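Local coordinates for putative cell adhesion protein (Bacteroides fragilis, PDB 4H40), which is a fimbrillin-like protein that probably serves as a structural or adhesive subunit of a pilus in a human gut bacterium, at residues I27-Q32 and A293-N298; I134-Y139 and S207-P212; A142-Y147 and I178-R183; D225-K230 and V257-A262. All coordinates share one frame; numbering follows the deposited sequence.

Contact 1: residues I27-Q32 and A293-N298; sequences ISPSAQ and AGHSYN
Ile27 and His295 meet backbone to backbone, bridged by two hydrogen bonds, to the residues flanking His295. Ile27 N gives its hydrogen to Gly294 O at 3.3 Å, and Ile27 O accepts from Ser296 N at 2.8 Å, the donor standing well above the carbonyl plane. The same oxygen receives a CA-H...O contact from His295 CA at 3.1 Å and lies near the plane of the imidazole, at its edge, 3.6 Å from His295 CD2. Two residues on, Pro29 packs on Ser296 and Tyr297. Pro29 CD rests 3.3 Å from Ser296 O, while Pro29 CG reaches Tyr297 CE2 at 3.4 Å, coming in obliquely. Pro29 CA also packs against His295 CD2.

The second shell fixes the groups that do the touching. His295 has its ring swung beside the backbone N (chi1 -66°), and its ND1 is bonded to Thr292 OG1, which settles the rotation of the ring beside Ile27 and Pro29. Tyr297 OH is bonded to Thr292 N, so the phenol is held at its oxygen. Ser296 OG pairs with the hydroxyl of Ser26, the residue before Ile27. Behind these residues, strand 296-305 is hydrogen-bonded to strand 177-190, with Arg183 and Gln185 pairing with Tyr297.

The hydrogen bonding across the contact is thus all main-chain, a two-bond bridge between the loop after strand 23-24 and the start of strand 296-305, while Pro29 and the His295 and Tyr297 rings supply much of the packing, including the apolar proline-tyrosine contact.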
loop_
_atom_site.group_PDB
_atom_site.type_symbol
_atom_site.label_atom_id
_atom_site.label_comp_id
_atom_site.label_asym_id
_atom_site.label_seq_id
_atom_site.Cartn_x
_atom_site.Cartn_y
_atom_site.Cartn_z
ATOM N N ILE B 27 12.592 -7.970 -12.185
ATOM C CA ILE B 27 12.668 -6.542 -11.824
ATOM C C ILE B 27 11.330 -6.056 -11.257
ATOM O O ILE B 27 10.322 -6.745 -11.354
ATOM C CB ILE B 27 13.114 -5.631 -13.008
ATOM C CG1 ILE B 27 12.174 -5.729 -14.225
ATOM C CG2 ILE B 27 14.592 -5.808 -13.377
ATOM C CD1 ILE B 27 11.733 -4.339 -14.762
ATOM N N SER B 28 11.308 -4.859 -10.689
ATOM C CA SER B 28 10.067 -4.312 -10.149
ATOM C C SER B 28 9.144 -3.852 -11.275
ATOM O O SER B 28 9.646 -3.408 -12.317
ATOM C CB SER B 28 10.359 -3.151 -9.209
ATOM O OG SER B 28 10.911 -3.629 -7.992
ATOM N N PRO B 29 7.801 -3.862 -11.078
ATOM C CA PRO B 29 6.909 -3.347 -12.123
ATOM C C PRO B 29 7.134 -1.864 -12.451
ATOM O O PRO B 29 7.770 -1.098 -11.719
ATOM C CB PRO B 29 5.514 -3.558 -11.533
ATOM C CG PRO B 29 5.687 -4.562 -10.492
ATOM C CD PRO B 29 7.023 -4.332 -9.914
ATOM N N SER B 30 6.643 -1.504 -13.623
ATOM C CA SER B 30 6.634 -0.201 -14.283
ATOM C C SER B 30 5.792 -0.409 -15.537
ATOM O O SER B 30 5.894 -1.482 -16.159
ATOM C CB SER B 30 8.052 0.294 -14.586
ATOM O OG SER B 30 8.748 -0.537 -15.502
ATOM N N ALA B 31 4.913 0.574 -15.862
ATOM C CA ALA B 31 3.959 0.545 -16.981
ATOM C C ALA B 31 4.504 -0.122 -18.264
ATOM O O ALA B 31 5.526 0.295 -18.827
ATOM C CB ALA B 31 3.478 1.936 -17.290
ATOM N N GLN B 32 3.794 -1.189 -18.684
ATOM C CA GLN B 32 4.089 -2.076 -19.810
ATOM C C GLN B 32 4.057 -1.390 -21.184
ATOM O O GLN B 32 3.351 -0.395 -21.375
ATOM C CB GLN B 32 3.077 -3.235 -19.825
ATOM C CG GLN B 32 3.347 -4.341 -18.804
ATOM C CD GLN B 32 2.446 -5.549 -18.983
ATOM O OE1 GLN B 32 1.683 -5.668 -19.956
ATOM N NE2 GLN B 32 2.534 -6.492 -18.048
ATOM N N ALA B 293 4.536 -12.244 -14.864
ATOM C CA ALA B 293 5.773 -12.959 -15.146
ATOM C C ALA B 293 6.930 -12.014 -15.287
ATOM O O ALA B 293 6.816 -11.037 -16.011
ATOM C CB ALA B 293 5.619 -13.758 -16.425
ATOM N N GLY B 294 8.042 -12.330 -14.628
ATOM C CA GLY B 294 9.277 -11.559 -14.712
ATOM C C GLY B 294 9.367 -10.368 -13.785
ATOM O O GLY B 294 10.349 -9.635 -13.854
ATOM N N HIS B 295 8.364 -10.177 -12.886
ATOM C CA HIS B 295 8.355 -9.044 -11.951
ATOM C C HIS B 295 8.475 -9.454 -10.499
ATOM O O HIS B 295 8.068 -10.556 -10.124
ATOM C CB HIS B 295 7.104 -8.201 -12.121
ATOM C CG HIS B 295 7.057 -7.511 -13.445
ATOM N ND1 HIS B 295 6.077 -7.796 -14.359
ATOM C CD2 HIS B 295 7.898 -6.588 -13.976
ATOM C CE1 HIS B 295 6.329 -7.029 -15.405
ATOM N NE2 HIS B 295 7.424 -6.300 -15.229
ATOM N N SER B 296 9.058 -8.551 -9.684
ATOM C CA SER B 296 9.268 -8.706 -8.244
ATOM C C SER B 296 8.343 -7.795 -7.492
ATOM O O SER B 296 8.225 -6.620 -7.823
ATOM C CB SER B 296 10.705 -8.390 -7.857
ATOM O OG SER B 296 11.623 -9.375 -8.291
ATOM N N TYR B 297 7.696 -8.336 -6.472
ATOM C CA TYR B 297 6.775 -7.605 -5.624
ATOM C C TYR B 297 7.427 -7.655 -4.259
ATOM O O TYR B 297 7.345 -8.664 -3.556
ATOM C CB TYR B 297 5.343 -8.215 -5.728
ATOM C CG TYR B 297 4.853 -8.187 -7.163
ATOM C CD1 TYR B 297 5.172 -9.216 -8.050
ATOM C CD2 TYR B 297 4.201 -7.070 -7.672
ATOM C CE1 TYR B 297 4.831 -9.147 -9.395
ATOM C CE2 TYR B 297 3.831 -7.002 -9.013
ATOM C CZ TYR B 297 4.189 -8.023 -9.881
ATOM O OH TYR B 297 3.816 -7.957 -11.204
ATOM N N ASN B 298 8.281 -6.648 -4.014
ATOM C CA ASN B 298 9.111 -6.464 -2.823
ATOM C C ASN B 298 8.421 -5.678 -1.735
ATOM O O ASN B 298 7.844 -4.654 -2.003
ATOM C CB ASN B 298 10.376 -5.728 -3.212
ATOM C CG ASN B 298 11.061 -6.375 -4.367
ATOM O OD1 ASN B 298 11.119 -7.605 -4.452
ATOM N ND2 ASN B 298 11.561 -5.565 -5.296
#

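Contact 2: residues I134-Y139 and S207-P212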
loop_
_atom_site.group_PDB
_atom_site.type_symbol
_atom_site.label_atom_id
_atom_site.label_comp_id
_atom_site.label_asym_id
_atom_site.label_seq_id
_atom_site.Cartn_x
_atom_site.Cartn_y
_atom_site.Cartn_z
ATOM N N ILE B 134 4.032 -26.529 -13.426
ATOM C CA ILE B 134 4.581 -25.467 -12.573
ATOM C C ILE B 134 3.495 -24.930 -11.659
ATOM O O ILE B 134 2.419 -24.554 -12.136
ATOM C CB ILE B 134 5.316 -24.340 -13.373
ATOM C CG1 ILE B 134 5.664 -23.146 -12.479
ATOM C CG2 ILE B 134 4.560 -23.889 -14.616
ATOM C CD1 ILE B 134 7.012 -22.663 -12.618
ATOM N N GLY B 135 3.798 -24.911 -10.359
ATOM C CA GLY B 135 2.926 -24.397 -9.307
ATOM C C GLY B 135 3.482 -23.142 -8.657
ATOM O O GLY B 135 4.282 -22.417 -9.257
ATOM N N ASN B 136 3.042 -22.869 -7.434
ATOM C CA ASN B 136 3.512 -21.745 -6.651
ATOM C C ASN B 136 4.685 -22.212 -5.836
ATOM O O ASN B 136 4.813 -23.427 -5.594
ATOM C CB ASN B 136 2.401 -21.168 -5.778
ATOM C CG ASN B 136 1.297 -20.534 -6.580
ATOM O OD1 ASN B 136 1.527 -19.579 -7.344
ATOM N ND2 ASN B 136 0.067 -21.051 -6.413
ATOM N N GLY B 137 5.566 -21.270 -5.471
ATOM C CA GLY B 137 6.750 -21.598 -4.696
ATOM C C GLY B 137 7.876 -22.162 -5.532
ATOM O O GLY B 137 8.656 -22.993 -5.049
ATOM N N GLU B 138 7.969 -21.706 -6.790
ATOM C CA GLU B 138 9.038 -22.100 -7.693
ATOM C C GLU B 138 9.282 -21.084 -8.798
ATOM O O GLU B 138 8.374 -20.363 -9.202
ATOM C CB GLU B 138 8.790 -23.482 -8.293
ATOM C CG GLU B 138 7.593 -23.582 -9.206
ATOM C CD GLU B 138 7.392 -25.000 -9.686
ATOM O OE1 GLU B 138 8.281 -25.486 -10.420
ATOM O OE2 GLU B 138 6.408 -25.650 -9.258
ATOM N N TYR B 139 10.536 -21.028 -9.264
ATOM C CA TYR B 139 10.942 -20.169 -10.372
ATOM C C TYR B 139 11.173 -21.014 -11.583
ATOM O O TYR B 139 11.605 -22.152 -11.443
ATOM C CB TYR B 139 12.210 -19.360 -10.048
ATOM C CG TYR B 139 12.080 -18.481 -8.837
ATOM C CD1 TYR B 139 11.232 -17.377 -8.839
ATOM C CD2 TYR B 139 12.802 -18.747 -7.678
ATOM C CE1 TYR B 139 11.105 -16.564 -7.715
ATOM C CE2 TYR B 139 12.711 -17.912 -6.559
ATOM C CZ TYR B 139 11.842 -16.839 -6.578
ATOM O OH TYR B 139 11.713 -16.061 -5.464
ATOM N N SER B 207 -1.485 -16.536 0.849
ATOM C CA SER B 207 -2.784 -17.159 0.572
ATOM C C SER B 207 -3.612 -16.321 -0.386
ATOM O O SER B 207 -3.477 -15.097 -0.405
ATOM C CB SER B 207 -3.564 -17.334 1.875
ATOM O OG SER B 207 -3.183 -18.497 2.594
ATOM N N GLY B 208 -4.478 -16.986 -1.142
ATOM C CA GLY B 208 -5.371 -16.352 -2.104
ATOM C C GLY B 208 -4.721 -16.091 -3.443
ATOM O O GLY B 208 -5.002 -15.082 -4.096
ATOM N N ILE B 209 -3.840 -16.999 -3.858
ATOM C CA ILE B 209 -3.119 -16.855 -5.118
ATOM C C ILE B 209 -3.672 -17.884 -6.149
ATOM O O ILE B 209 -4.583 -18.648 -5.823
ATOM C CB ILE B 209 -1.586 -16.943 -4.883
ATOM C CG1 ILE B 209 -1.227 -18.017 -3.814
ATOM C CG2 ILE B 209 -1.071 -15.589 -4.493
ATOM C CD1 ILE B 209 0.146 -18.612 -3.918
ATOM N N GLN B 210 -3.199 -17.823 -7.405
ATOM C CA GLN B 210 -3.634 -18.698 -8.490
ATOM C C GLN B 210 -3.482 -20.148 -8.130
ATOM O O GLN B 210 -2.429 -20.544 -7.617
ATOM C CB GLN B 210 -2.814 -18.415 -9.756
ATOM C CG GLN B 210 -3.223 -19.209 -10.994
ATOM C CD GLN B 210 -4.331 -18.518 -11.727
ATOM O OE1 GLN B 210 -4.128 -17.474 -12.356
ATOM N NE2 GLN B 210 -5.532 -19.073 -11.640
ATOM N N GLN B 211 -4.534 -20.945 -8.396
ATOM C CA GLN B 211 -4.451 -22.392 -8.254
ATOM C C GLN B 211 -3.798 -22.889 -9.557
ATOM O O GLN B 211 -4.238 -22.455 -10.626
ATOM C CB GLN B 211 -5.823 -23.029 -7.983
ATOM C CG GLN B 211 -5.737 -24.484 -7.497
ATOM C CD GLN B 211 -5.302 -24.620 -6.051
ATOM O OE1 GLN B 211 -4.137 -24.930 -5.748
ATOM N NE2 GLN B 211 -6.225 -24.385 -5.122
ATOM N N PRO B 212 -2.693 -23.675 -9.506
ATOM C CA PRO B 212 -2.011 -24.106 -10.760
ATOM C C PRO B 212 -2.912 -24.764 -11.829
ATOM O O PRO B 212 -3.791 -25.601 -11.519
ATOM C CB PRO B 212 -0.955 -25.088 -10.269
ATOM C CG PRO B 212 -0.709 -24.686 -8.840
ATOM C CD PRO B 212 -2.009 -24.200 -8.305
HETATM O O HOH W 1 -0.449 -16.935 -7.965
#
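With its amide turned away from its own carbonyl carbon (chi1 -66°), Asn136 reaches across to the 207-212 loop, where Ile209 carries CG1 between its backbone N and carbonyl carbon (chi1 39°) and, with chi2 extended, CD1 ends beside that amide. The two side chains run antiparallel past one another, and Ile209 CD1 lies 3.5 Å from Asn136 CG. Beyond the methyl, Asn136 ND2 donates to Gln210 O at 2.8 Å. This bond is somewhat bent at the hydrogen (158°), the acceptor lies in the amide plane of the asparagine, and the donor arrives almost end-on to the carbonyl.

The other end of the amide is also held. Asn136 OD1 accepts from Leu258 N and, weakly, from a water that in turn accepts from Gln210 N at 2.9 Å. Both ends thus have partners, which fixes the rotation of the group and is consistent with its modelled orientation, since OD1 meets a main-chain N-H and ND2 a carbonyl. A second patch lies at Pro212, whose CG packs 3.7 Å from Gly135 CA and whose CB faces Ile134 O. Gly135 is steadied from its own loop, its N donating to Glu138 OE2 at 2.9 Å; Glu138 OE1 makes a salt bridge with Lys124.

Strand 237-240 lies alongside, with Val238 touching both Asn136 and Ile209. The arrangement is that of two irregular loops clasped by an asparagine side chain satisfying main-chain groups: it joins the connection between strands 113-121 and 141-142 to the one leaving strand 197-207, within an all-beta protein of the fimbrillin-like family.

Contact 3: residues A142-Y147 and I178-R183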
loop_
_atom_site.group_PDB
_atom_site.type_symbol
_atom_site.label_atom_id
_atom_site.label_comp_id
_atom_site.label_asym_id
_atom_site.label_seq_id
_atom_site.Cartn_x
_atom_site.Cartn_y
_atom_site.Cartn_z
ATOM N N ALA B 142 12.758 -19.551 -18.881
ATOM C CA ALA B 142 12.480 -20.224 -20.142
ATOM C C ALA B 142 12.509 -19.251 -21.313
ATOM O O ALA B 142 12.687 -18.039 -21.140
ATOM C CB ALA B 142 11.101 -20.887 -20.070
ATOM N N THR B 143 12.323 -19.807 -22.502
ATOM C CA THR B 143 12.159 -19.125 -23.777
ATOM C C THR B 143 10.842 -18.341 -23.690
ATOM O O THR B 143 9.837 -18.877 -23.216
ATOM C CB THR B 143 12.133 -20.197 -24.892
ATOM O OG1 THR B 143 13.365 -20.924 -24.894
ATOM C CG2 THR B 143 11.874 -19.615 -26.256
ATOM N N ASP B 144 10.847 -17.078 -24.102
ATOM C CA ASP B 144 9.641 -16.260 -24.061
ATOM C C ASP B 144 9.426 -15.601 -25.393
ATOM O O ASP B 144 10.269 -14.814 -25.832
ATOM C CB ASP B 144 9.727 -15.214 -22.952
ATOM C CG ASP B 144 8.406 -14.907 -22.296
ATOM O OD1 ASP B 144 7.483 -14.470 -23.005
ATOM O OD2 ASP B 144 8.304 -15.078 -21.068
ATOM N N ASP B 145 8.293 -15.907 -26.042
ATOM C CA ASP B 145 7.986 -15.350 -27.354
ATOM C C ASP B 145 7.422 -13.926 -27.253
ATOM O O ASP B 145 7.244 -13.264 -28.281
ATOM C CB ASP B 145 7.030 -16.278 -28.106
ATOM C CG ASP B 145 7.683 -17.490 -28.768
ATOM O OD1 ASP B 145 8.937 -17.570 -28.776
ATOM O OD2 ASP B 145 6.933 -18.354 -29.301
ATOM N N ARG B 146 7.206 -13.430 -26.024
ATOM C CA ARG B 146 6.686 -12.081 -25.803
ATOM C C ARG B 146 7.737 -11.024 -26.143
ATOM O O ARG B 146 7.363 -9.906 -26.483
ATOM C CB ARG B 146 6.181 -11.899 -24.358
ATOM C CG ARG B 146 4.835 -12.568 -24.104
ATOM C CD ARG B 146 4.453 -12.597 -22.626
ATOM N NE ARG B 146 5.195 -13.616 -21.875
ATOM C CZ ARG B 146 4.854 -14.085 -20.678
ATOM N NH1 ARG B 146 3.754 -13.651 -20.075
ATOM N NH2 ARG B 146 5.604 -14.996 -20.080
ATOM N N TYR B 147 9.034 -11.364 -26.057
ATOM C CA TYR B 147 10.125 -10.418 -26.339
ATOM C C TYR B 147 11.042 -10.990 -27.377
ATOM O O TYR B 147 11.246 -12.202 -27.405
ATOM C CB TYR B 147 10.912 -10.045 -25.070
ATOM C CG TYR B 147 10.033 -9.893 -23.849
ATOM C CD1 TYR B 147 9.256 -8.755 -23.663
ATOM C CD2 TYR B 147 9.905 -10.928 -22.926
ATOM C CE1 TYR B 147 8.393 -8.637 -22.575
ATOM C CE2 TYR B 147 9.041 -10.824 -21.836
ATOM C CZ TYR B 147 8.286 -9.675 -21.665
ATOM O OH TYR B 147 7.439 -9.563 -20.586
ATOM N N ILE B 178 14.204 -15.876 -19.529
ATOM C CA ILE B 178 13.538 -14.922 -18.645
ATOM C C ILE B 178 12.501 -15.676 -17.838
ATOM O O ILE B 178 12.079 -16.774 -18.237
ATOM C CB ILE B 178 12.948 -13.765 -19.524
ATOM C CG1 ILE B 178 12.415 -12.572 -18.705
ATOM C CG2 ILE B 178 11.975 -14.268 -20.613
ATOM C CD1 ILE B 178 12.380 -11.283 -19.437
ATOM N N ASN B 179 12.119 -15.110 -16.691
ATOM C CA ASN B 179 11.176 -15.676 -15.719
ATOM C C ASN B 179 9.758 -15.791 -16.235
ATOM O O ASN B 179 9.206 -14.840 -16.799
ATOM C CB ASN B 179 11.161 -14.837 -14.453
ATOM C CG ASN B 179 12.314 -15.136 -13.563
ATOM O OD1 ASN B 179 12.371 -16.198 -12.926
ATOM N ND2 ASN B 179 13.280 -14.238 -13.572
ATOM N N GLN B 180 9.155 -16.943 -15.946
ATOM C CA GLN B 180 7.786 -17.261 -16.329
ATOM C C GLN B 180 6.822 -16.995 -15.207
ATOM O O GLN B 180 5.620 -16.900 -15.453
ATOM C CB GLN B 180 7.683 -18.727 -16.797
ATOM C CG GLN B 180 8.532 -19.029 -18.041
ATOM C CD GLN B 180 8.328 -18.022 -19.147
ATOM O OE1 GLN B 180 7.271 -17.955 -19.776
ATOM N NE2 GLN B 180 9.303 -17.159 -19.346
ATOM N N THR B 181 7.350 -16.813 -13.995
ATOM C CA THR B 181 6.538 -16.565 -12.813
ATOM C C THR B 181 6.814 -15.190 -12.209
ATOM O O THR B 181 7.806 -14.532 -12.535
ATOM C CB THR B 181 6.765 -17.653 -11.720
ATOM O OG1 THR B 181 7.992 -17.424 -11.080
ATOM C CG2 THR B 181 6.768 -19.029 -12.243
ATOM N N ALA B 182 5.949 -14.789 -11.277
ATOM C CA ALA B 182 6.150 -13.588 -10.508
ATOM C C ALA B 182 7.017 -13.968 -9.318
ATOM O O ALA B 182 7.205 -15.160 -9.035
ATOM C CB ALA B 182 4.802 -13.041 -10.050
ATOM N N ARG B 183 7.545 -12.976 -8.620
ATOM C CA ARG B 183 8.359 -13.170 -7.438
ATOM C C ARG B 183 7.887 -12.238 -6.349
ATOM O O ARG B 183 7.608 -11.072 -6.614
ATOM C CB ARG B 183 9.830 -12.916 -7.768
ATOM C CG ARG B 183 10.748 -13.085 -6.570
ATOM C CD ARG B 183 12.186 -12.870 -6.935
ATOM N NE ARG B 183 12.932 -12.357 -5.801
ATOM C CZ ARG B 183 14.006 -12.943 -5.290
ATOM N NH1 ARG B 183 14.473 -14.069 -5.824
ATOM N NH2 ARG B 183 14.632 -12.403 -4.251
HETATM O O HOH W 2 8.437 -13.207 -18.857
HETATM O O HOH W 3 4.422 -16.661 -17.915
#
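Asp144 and Gln180 pass one another head to tail, carboxylate and amide planes turned 54° apart, and Gln180 NE2 donates to Asp144 OD2 at 2.9 Å, on the anti side but 28° out of the carboxylate plane. The syn side of the carboxylate belongs to Arg146, which grips it side-on: NE binds OD1 of Asp144 at 2.7 Å, in the guanidinium plane, and NH2 takes OD2. Arg146 N uses the anti lone pair of Asp144 OD1, forming an Asx turn, so each carboxylate oxygen accepts two protein donors, and a water linking OD2 to Asn179 O adds another.

A bend at chi2 (-49°) folds the Gln180 chain back, so that NE2 also reaches Ile178 O at 3.0 Å; there it and Ala142 N approach from opposite faces of the carbonyl plane. The CG of Gln180 packs on Ala142 CB. Ile178 CG2 lies beside Asp144 CB at 3.4 Å, and the Ile178 and Tyr147 side chains cross at about a right angle, with CD1 nearest CE2. Arg146 CB covers one face of that tyrosine ring.

Ala142 and Ile178 form an antiparallel hydrogen-bonded pair, with Ala142 N to Ile178 O at 2.9 Å and Ile178 N to Ala142 O at 3.1 Å. The Asx turn merges with a type I beta turn from Asp144 to Tyr147, a salt-bridged turn that follows strand 141-142, which lies between strands 113-121 and 177-190.

Contact 4: residues D225-K230 and V257-A262; sequences DVLPVK and VLPTDA
Leu227 and Pro259 make the close-packed part of this contact: Leu227 CD1 lies 4.0 Å from Pro259 CD and 3.9 Å from Leu258 CD2, crossing both side chains at about a right angle. A chi1 of -57° sets the Leu227 branch beside its backbone N and facing the 257-262 segment, where Phe131 also packs on it. Two residues on, Val229 straddles the following step. Its CG2 meets Pro259 CB crosswise, and Val229 CG1 rests 3.7 Å from Thr260 C, with Tyr290 of strand 289-291 against the valine as well. Thr260 is buried and backed by Leu291, where strand 260-262 meets strand 289-291.

Polar grip is gathered on one atom. Lys230 O accepts from Asp261 N at 3.1 Å, the N-H pointing straight at it (169°) although it stands well above the carbonyl plane. The same oxygen accepts from Thr260 OG1, also at 3.1 Å, this time in the carbonyl plane. Thr260 OG1, opposite its backbone N (chi1 -168°), is thereby brought alongside the main-chain donor of the next residue.

Toward solvent the contact thins. Pro228 points away, and Lys230 is exposed, its side chain making no close contact with the 257-262 segment. Asp261 is partly exposed: its CB lies against Val229 O, but its carboxylate goes to Arg263 in a salt bridge.

The chemistry implies a division of labour: apolar carbons pack on Leu258 and Pro259, and one carbonyl held by two donors makes the link between Lys230 and strand 260-262.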
loop_
_atom_site.group_PDB
_atom_site.type_symbol
_atom_site.label_atom_id
_atom_site.label_comp_id
_atom_site.label_asym_id
_atom_site.label_seq_id
_atom_site.Cartn_x
_atom_site.Cartn_y
_atom_site.Cartn_z
ATOM N N ASP B 225 2.056 -19.684 -26.637
ATOM C CA ASP B 225 1.202 -19.649 -25.449
ATOM C C ASP B 225 2.070 -19.472 -24.213
ATOM O O ASP B 225 3.210 -19.954 -24.172
ATOM C CB ASP B 225 0.312 -20.900 -25.336
ATOM C CG ASP B 225 -0.879 -20.938 -26.294
ATOM O OD1 ASP B 225 -1.244 -19.868 -26.846
ATOM O OD2 ASP B 225 -1.460 -22.030 -26.474
ATOM N N VAL B 226 1.564 -18.679 -23.255
ATOM C CA VAL B 226 2.217 -18.307 -21.986
ATOM C C VAL B 226 1.199 -18.422 -20.843
ATOM O O VAL B 226 -0.009 -18.393 -21.111
ATOM C CB VAL B 226 2.847 -16.891 -22.052
ATOM C CG1 VAL B 226 4.093 -16.876 -22.933
ATOM C CG2 VAL B 226 1.845 -15.837 -22.515
ATOM N N LEU B 227 1.675 -18.561 -19.587
ATOM C CA LEU B 227 0.800 -18.681 -18.407
ATOM C C LEU B 227 -0.220 -17.524 -18.303
ATOM O O LEU B 227 0.176 -16.352 -18.343
ATOM C CB LEU B 227 1.595 -18.745 -17.091
ATOM C CG LEU B 227 2.628 -19.826 -16.914
ATOM C CD1 LEU B 227 3.248 -19.730 -15.538
ATOM C CD2 LEU B 227 2.042 -21.199 -17.145
ATOM N N PRO B 228 -1.529 -17.834 -18.149
ATOM C CA PRO B 228 -2.524 -16.750 -18.060
ATOM C C PRO B 228 -2.510 -16.046 -16.711
ATOM O O PRO B 228 -2.070 -16.626 -15.715
ATOM C CB PRO B 228 -3.850 -17.478 -18.277
ATOM C CG PRO B 228 -3.601 -18.852 -17.756
ATOM C CD PRO B 228 -2.172 -19.165 -18.088
ATOM N N VAL B 229 -3.047 -14.812 -16.689
ATOM C CA VAL B 229 -3.185 -13.980 -15.488
ATOM C C VAL B 229 -4.669 -14.034 -15.038
ATOM O O VAL B 229 -5.403 -13.042 -15.180
ATOM C CB VAL B 229 -2.678 -12.513 -15.670
ATOM C CG1 VAL B 229 -2.361 -11.878 -14.316
ATOM C CG2 VAL B 229 -1.467 -12.431 -16.601
ATOM N N LYS B 230 -5.121 -15.214 -14.543
ATOM C CA LYS B 230 -6.514 -15.373 -14.088
ATOM C C LYS B 230 -6.616 -15.227 -12.539
ATOM O O LYS B 230 -5.594 -15.226 -11.833
ATOM C CB LYS B 230 -7.227 -16.661 -14.610
ATOM C CG LYS B 230 -6.400 -17.938 -14.781
ATOM C CD LYS B 230 -7.320 -19.141 -15.056
ATOM C CE LYS B 230 -6.611 -20.378 -15.563
ATOM N NZ LYS B 230 -5.792 -21.044 -14.509
ATOM N N VAL B 257 5.558 -16.984 -7.455
ATOM C CA VAL B 257 4.106 -17.076 -7.459
ATOM C C VAL B 257 3.679 -17.016 -8.919
ATOM O O VAL B 257 4.301 -16.322 -9.722
ATOM C CB VAL B 257 3.334 -16.067 -6.538
ATOM C CG1 VAL B 257 3.656 -16.307 -5.069
ATOM C CG2 VAL B 257 3.615 -14.625 -6.903
ATOM N N LEU B 258 2.672 -17.783 -9.274
ATOM C CA LEU B 258 2.197 -17.800 -10.645
ATOM C C LEU B 258 1.505 -16.487 -10.979
ATOM O O LEU B 258 0.850 -15.951 -10.079
ATOM C CB LEU B 258 1.204 -18.958 -10.850
ATOM C CG LEU B 258 1.707 -20.377 -10.695
ATOM C CD1 LEU B 258 0.528 -21.338 -10.767
ATOM C CD2 LEU B 258 2.717 -20.724 -11.770
ATOM N N PRO B 259 1.568 -15.979 -12.253
ATOM C CA PRO B 259 0.827 -14.752 -12.582
ATOM C C PRO B 259 -0.637 -14.895 -12.174
ATOM O O PRO B 259 -1.275 -15.913 -12.484
ATOM C CB PRO B 259 1.010 -14.627 -14.093
ATOM C CG PRO B 259 2.318 -15.303 -14.351
ATOM C CD PRO B 259 2.299 -16.485 -13.434
ATOM N N THR B 260 -1.114 -13.939 -11.353
ATOM C CA THR B 260 -2.473 -13.951 -10.833
ATOM C C THR B 260 -3.052 -12.557 -10.720
ATOM O O THR B 260 -2.373 -11.616 -10.324
ATOM C CB THR B 260 -2.579 -14.718 -9.492
ATOM O OG1 THR B 260 -3.964 -14.921 -9.188
ATOM C CG2 THR B 260 -1.893 -14.033 -8.337
ATOM N N ASP B 261 -4.341 -12.464 -11.080
ATOM C CA ASP B 261 -5.190 -11.275 -11.009
ATOM C C ASP B 261 -6.010 -11.318 -9.713
ATOM O O ASP B 261 -6.956 -12.107 -9.593
ATOM C CB ASP B 261 -6.124 -11.190 -12.251
ATOM C CG ASP B 261 -7.142 -10.059 -12.219
ATOM O OD1 ASP B 261 -6.882 -9.035 -11.529
ATOM O OD2 ASP B 261 -8.196 -10.188 -12.888
ATOM N N ALA B 262 -5.653 -10.458 -8.762
ATOM C CA ALA B 262 -6.327 -10.343 -7.468
ATOM C C ALA B 262 -6.647 -8.875 -7.170
ATOM O O ALA B 262 -6.653 -8.442 -6.014
ATOM C CB ALA B 262 -5.457 -10.945 -6.375
#

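Overall arrangement
Contact 3 lies 12 Å, centre to centre, from both contact 1 and contact 4, and touches each. Strand 177-190 is the common element: Arg183 exchanges main-chain bonds with His295 and Tyr297 of contact 1, Tyr297 N to Arg183 O being 2.7 Å, while Ala182 N probably donates to Val257 O of contact 4. Contacts 2 and 4 are the closest pair, their centres 9 Å apart, with Gly135 packing on Leu258. Contact 2 also packs on 178-183 through Tyr139 and Ile134. Contacts 1 and 4, 13 Å apart, touch where Ala293 meets Pro259; contacts 1 and 2, at 17 Å, do not touch. Together the four tie loops to strands 177-190, 296-305 and 260-262.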